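Local atomic coordinates of EDTA monooxygenase (EDTA-degrading bacterium BNC1, PDB entry 5DQP), a protein that probably acts as a flavin-dependent monooxygenase of the bacterial luciferase-like family, using reduced FMN and molecular oxygen in the breakdown of EDTA. Residues Leu234-Arg248 with Leu369-Phe381. Residues are numbered along the deposited sequence; the frame is centred on the assembly and turned at random.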
# COMPACT_ATOMS: atom_id res chain seq x y z
N LEU A 234 4.01 -28.92 1.42
CA LEU A 234 3.83 -30.03 0.48
C LEU A 234 4.65 -31.21 1.00
O LEU A 234 5.75 -31.50 0.53
CB LEU A 234 4.20 -29.61 -0.93
CG LEU A 234 3.93 -30.71 -1.97
CD1 LEU A 234 2.52 -30.62 -2.45
CD2 LEU A 234 4.93 -30.66 -3.14
N GLY A 235 4.11 -31.88 2.01
CA GLY A 235 4.77 -33.02 2.63
C GLY A 235 4.19 -34.26 1.99
O GLY A 235 4.08 -34.33 0.76
N SER A 236 3.78 -35.22 2.80
CA SER A 236 3.23 -36.43 2.22
C SER A 236 1.79 -36.21 1.82
O SER A 236 1.09 -35.39 2.40
CB SER A 236 3.32 -37.60 3.20
OG SER A 236 2.28 -37.52 4.17
N LYS A 237 1.36 -36.92 0.78
CA LYS A 237 -0.04 -36.87 0.38
C LYS A 237 -0.98 -37.32 1.50
O LYS A 237 -2.02 -36.66 1.69
CB LYS A 237 -0.25 -37.71 -0.88
CG LYS A 237 -1.64 -37.60 -1.50
CD LYS A 237 -1.57 -37.93 -2.96
CE LYS A 237 -2.62 -38.94 -3.38
NZ LYS A 237 -2.07 -40.30 -3.22
N PRO A 238 -0.71 -38.41 2.24
CA PRO A 238 -1.60 -38.74 3.38
C PRO A 238 -1.66 -37.66 4.43
O PRO A 238 -2.74 -37.31 4.90
CB PRO A 238 -0.98 -40.03 3.93
CG PRO A 238 -0.33 -40.66 2.73
CD PRO A 238 0.27 -39.49 1.97
N ALA A 239 -0.51 -37.11 4.84
CA ALA A 239 -0.57 -35.97 5.74
C ALA A 239 -1.24 -34.77 5.08
O ALA A 239 -1.79 -33.92 5.78
CB ALA A 239 0.84 -35.63 6.22
N GLY A 240 -1.24 -34.69 3.75
CA GLY A 240 -2.00 -33.65 3.09
C GLY A 240 -3.50 -33.82 3.29
O GLY A 240 -4.21 -32.86 3.60
N ARG A 241 -3.99 -35.04 3.07
CA ARG A 241 -5.41 -35.33 3.26
C ARG A 241 -5.84 -35.12 4.70
O ARG A 241 -6.90 -34.56 4.97
CB ARG A 241 -5.72 -36.75 2.80
CG ARG A 241 -5.85 -36.90 1.29
CD ARG A 241 -5.66 -38.35 0.85
NE ARG A 241 -6.32 -39.28 1.76
CZ ARG A 241 -7.55 -39.76 1.58
NH1 ARG A 241 -8.26 -39.39 0.52
NH2 ARG A 241 -8.06 -40.60 2.47
N ARG A 242 -5.02 -35.60 5.64
CA ARG A 242 -5.25 -35.37 7.06
C ARG A 242 -5.40 -33.88 7.36
O ARG A 242 -6.31 -33.45 8.08
CB ARG A 242 -4.09 -35.97 7.86
CG ARG A 242 -4.25 -35.92 9.39
CD ARG A 242 -3.03 -36.52 10.15
NE ARG A 242 -2.12 -37.31 9.31
CZ ARG A 242 -2.36 -38.55 8.89
NH1 ARG A 242 -3.51 -39.15 9.22
NH2 ARG A 242 -1.47 -39.20 8.12
N PHE A 243 -4.48 -33.07 6.82
CA PHE A 243 -4.48 -31.65 7.15
C PHE A 243 -5.73 -30.96 6.61
O PHE A 243 -6.37 -30.17 7.32
CB PHE A 243 -3.21 -30.99 6.61
CG PHE A 243 -3.10 -29.54 6.93
CD1 PHE A 243 -2.54 -29.12 8.14
CD2 PHE A 243 -3.54 -28.59 6.03
CE1 PHE A 243 -2.44 -27.78 8.46
CE2 PHE A 243 -3.44 -27.22 6.34
CZ PHE A 243 -2.88 -26.82 7.55
N VAL A 244 -6.14 -31.29 5.38
CA VAL A 244 -7.38 -30.76 4.82
C VAL A 244 -8.57 -31.17 5.67
O VAL A 244 -9.41 -30.33 6.02
CB VAL A 244 -7.56 -31.22 3.36
CG1 VAL A 244 -8.98 -30.89 2.85
CG2 VAL A 244 -6.49 -30.63 2.45
N ALA A 245 -8.67 -32.46 6.01
CA ALA A 245 -9.83 -32.92 6.77
C ALA A 245 -9.91 -32.20 8.11
O ALA A 245 -11.00 -31.79 8.53
CB ALA A 245 -9.76 -34.43 6.98
N GLU A 246 -8.78 -32.04 8.81
CA GLU A 246 -8.74 -31.34 10.09
C GLU A 246 -9.01 -29.84 9.95
O GLU A 246 -9.57 -29.24 10.87
CB GLU A 246 -7.38 -31.52 10.78
CG GLU A 246 -7.09 -32.95 11.22
CD GLU A 246 -5.74 -33.10 11.91
OE1 GLU A 246 -5.28 -34.26 12.06
OE2 GLU A 246 -5.15 -32.07 12.30
N ALA A 247 -8.59 -29.22 8.84
CA ALA A 247 -8.93 -27.81 8.62
C ALA A 247 -10.43 -27.65 8.46
O ALA A 247 -11.06 -26.78 9.08
CB ALA A 247 -8.20 -27.26 7.39
N ARG A 248 -11.04 -28.49 7.61
CA ARG A 248 -12.47 -28.40 7.39
C ARG A 248 -13.24 -28.66 8.67
O ARG A 248 -14.25 -28.00 8.94
CB ARG A 248 -12.91 -29.38 6.32
CG ARG A 248 -12.36 -29.05 4.98
CD ARG A 248 -12.80 -30.08 3.97
NE ARG A 248 -12.28 -29.78 2.65
CZ ARG A 248 -12.48 -30.56 1.59
NH1 ARG A 248 -13.20 -31.66 1.72
NH2 ARG A 248 -11.96 -30.24 0.41
N LEU A 369 -0.19 -32.58 -9.45
CA LEU A 369 -1.22 -31.65 -8.96
C LEU A 369 -2.59 -32.31 -8.95
O LEU A 369 -3.33 -32.22 -7.97
CB LEU A 369 -1.25 -30.38 -9.80
CG LEU A 369 0.09 -29.61 -9.75
CD1 LEU A 369 -0.02 -28.23 -10.42
CD2 LEU A 369 0.60 -29.46 -8.34
N ILE A 370 -2.97 -32.94 -10.07
CA ILE A 370 -4.29 -33.54 -10.18
C ILE A 370 -4.43 -34.69 -9.19
O ILE A 370 -5.51 -34.93 -8.63
CB ILE A 370 -4.55 -34.04 -11.61
CG1 ILE A 370 -4.60 -32.87 -12.61
CG2 ILE A 370 -5.83 -34.89 -11.66
CD1 ILE A 370 -4.79 -33.30 -14.09
N ASP A 371 -3.34 -35.42 -8.97
CA ASP A 371 -3.38 -36.52 -8.02
C ASP A 371 -3.72 -36.01 -6.63
O ASP A 371 -4.62 -36.54 -5.96
CB ASP A 371 -2.04 -37.26 -8.00
CG ASP A 371 -2.09 -38.52 -7.13
OD1 ASP A 371 -3.12 -39.23 -7.20
OD2 ASP A 371 -1.16 -38.79 -6.35
N TRP A 372 -3.02 -34.97 -6.17
CA TRP A 372 -3.32 -34.41 -4.85
C TRP A 372 -4.72 -33.84 -4.80
O TRP A 372 -5.48 -34.10 -3.86
CB TRP A 372 -2.31 -33.33 -4.48
CG TRP A 372 -1.05 -33.85 -3.86
CD1 TRP A 372 -0.18 -34.75 -4.40
CD2 TRP A 372 -0.49 -33.46 -2.60
NE1 TRP A 372 0.90 -34.94 -3.56
CE2 TRP A 372 0.73 -34.16 -2.44
CE3 TRP A 372 -0.90 -32.59 -1.59
CZ2 TRP A 372 1.54 -34.02 -1.32
CZ3 TRP A 372 -0.10 -32.44 -0.46
CH2 TRP A 372 1.11 -33.16 -0.34
N TRP A 373 -5.07 -33.04 -5.82
CA TRP A 373 -6.32 -32.29 -5.80
C TRP A 373 -7.53 -33.20 -5.72
O TRP A 373 -8.46 -32.96 -4.93
CB TRP A 373 -6.42 -31.38 -7.03
CG TRP A 373 -7.80 -30.81 -7.25
CD1 TRP A 373 -8.38 -29.76 -6.58
CD2 TRP A 373 -8.77 -31.25 -8.20
NE1 TRP A 373 -9.64 -29.53 -7.06
CE2 TRP A 373 -9.90 -30.43 -8.05
CE3 TRP A 373 -8.78 -32.27 -9.16
CZ2 TRP A 373 -11.05 -30.60 -8.82
CZ3 TRP A 373 -9.91 -32.44 -9.92
CH2 TRP A 373 -11.02 -31.59 -9.76
N GLN A 374 -7.54 -34.28 -6.51
CA GLN A 374 -8.70 -35.15 -6.58
C GLN A 374 -8.83 -36.04 -5.35
O GLN A 374 -9.95 -36.41 -4.96
CB GLN A 374 -8.65 -36.02 -7.83
CG GLN A 374 -10.01 -36.46 -8.29
CD GLN A 374 -9.93 -37.13 -9.62
OE1 GLN A 374 -9.30 -38.17 -9.76
NE2 GLN A 374 -10.56 -36.53 -10.63
N ASP A 375 -7.73 -36.43 -4.75
CA ASP A 375 -7.75 -37.18 -3.52
C ASP A 375 -7.92 -36.27 -2.30
O ASP A 375 -7.76 -36.73 -1.16
CB ASP A 375 -6.48 -38.03 -3.41
CG ASP A 375 -6.46 -39.18 -4.42
OD1 ASP A 375 -7.55 -39.53 -4.94
OD2 ASP A 375 -5.38 -39.75 -4.71
N GLU A 376 -8.19 -34.99 -2.53
CA GLU A 376 -8.51 -34.05 -1.47
C GLU A 376 -7.35 -33.87 -0.50
O GLU A 376 -7.56 -33.66 0.70
CB GLU A 376 -9.76 -34.50 -0.72
CG GLU A 376 -10.88 -34.95 -1.65
CD GLU A 376 -11.99 -33.92 -1.82
OE1 GLU A 376 -12.64 -33.94 -2.88
OE2 GLU A 376 -12.21 -33.11 -0.89
N ALA A 377 -6.12 -33.99 -0.99
CA ALA A 377 -4.98 -33.52 -0.23
C ALA A 377 -4.71 -32.04 -0.46
O ALA A 377 -3.76 -31.50 0.11
CB ALA A 377 -3.73 -34.33 -0.58
N ALA A 378 -5.55 -31.39 -1.26
CA ALA A 378 -5.38 -30.00 -1.66
C ALA A 378 -6.66 -29.52 -2.33
O ALA A 378 -7.32 -30.29 -3.03
CB ALA A 378 -4.20 -29.87 -2.64
N ASP A 379 -7.00 -28.25 -2.13
CA ASP A 379 -8.00 -27.61 -2.98
C ASP A 379 -7.37 -26.85 -4.15
O ASP A 379 -8.11 -26.34 -5.01
CB ASP A 379 -8.87 -26.66 -2.15
CG ASP A 379 -9.53 -27.38 -0.96
OD1 ASP A 379 -10.46 -28.19 -1.21
OD2 ASP A 379 -9.11 -27.17 0.20
N GLY A 380 -6.05 -26.78 -4.19
CA GLY A 380 -5.32 -26.03 -5.19
C GLY A 380 -3.92 -25.84 -4.64
O GLY A 380 -3.56 -26.47 -3.66
N PHE A 381 -3.15 -24.97 -5.30
CA PHE A 381 -1.73 -24.88 -4.95
C PHE A 381 -1.22 -23.46 -5.06
O PHE A 381 -1.73 -22.66 -5.84
CB PHE A 381 -0.87 -25.81 -5.83
CG PHE A 381 -1.32 -27.25 -5.78
CD1 PHE A 381 -2.31 -27.70 -6.64
CD2 PHE A 381 -0.80 -28.12 -4.85
CE1 PHE A 381 -2.75 -29.00 -6.59
CE2 PHE A 381 -1.23 -29.42 -4.80
CZ PHE A 381 -2.23 -29.86 -5.67
O HOH W 1 -2.87 -30.33 2.43
O HOH W 2 -8.94 -34.63 2.86
O HOH W 3 -10.88 -27.36 2.03
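Arg248 forms salt bridges to two carboxylates with the end of its guanidinium group. NH2 meets Asp379 OD1 at 3.0 Å on the syn lone pair and in the guanidinium plane, whereas NH1 (3.1 Å) and NH2 together grip the single oxygen OE2 of Glu376, 18° out of that plane. Chi2 and chi3 of Arg248, both near 180°, straighten the chain toward the two acids. A water bridges Arg248 NE to Asp379 OD2, which also accepts from Val263 N in strand 262-271. Lys237 NZ makes a loose salt bridge to Asp371 OD2 (3.6 Å) and a long one to Asp375 OD2; its CE lies nearer both oxygens. Arg241 NH1 donates to Asp375 O (3.2 Å). One water donates to Gly240 O and Ala377 O, another to Arg241 O and Glu376 O. The Trp372 six-membered ring is sandwiched by CH-pi contacts, Leu234 CD1 3.6 Å from its centroid on one face and Lys237 CA on the opposite one. Val244 CG2 packs 3.7 Å from Ala377 C. Glu376, at positive phi, is the C-prime residue of a Schellman motif (Ala377 N to Trp372 O, Glu376 N to Trp373 O) leading into strand 380-383; the contact packs helix 237-253 against helix 362-374 and this turn, as neighbouring outer helices of a TIM-barrel fold, away from the predicted FMN site.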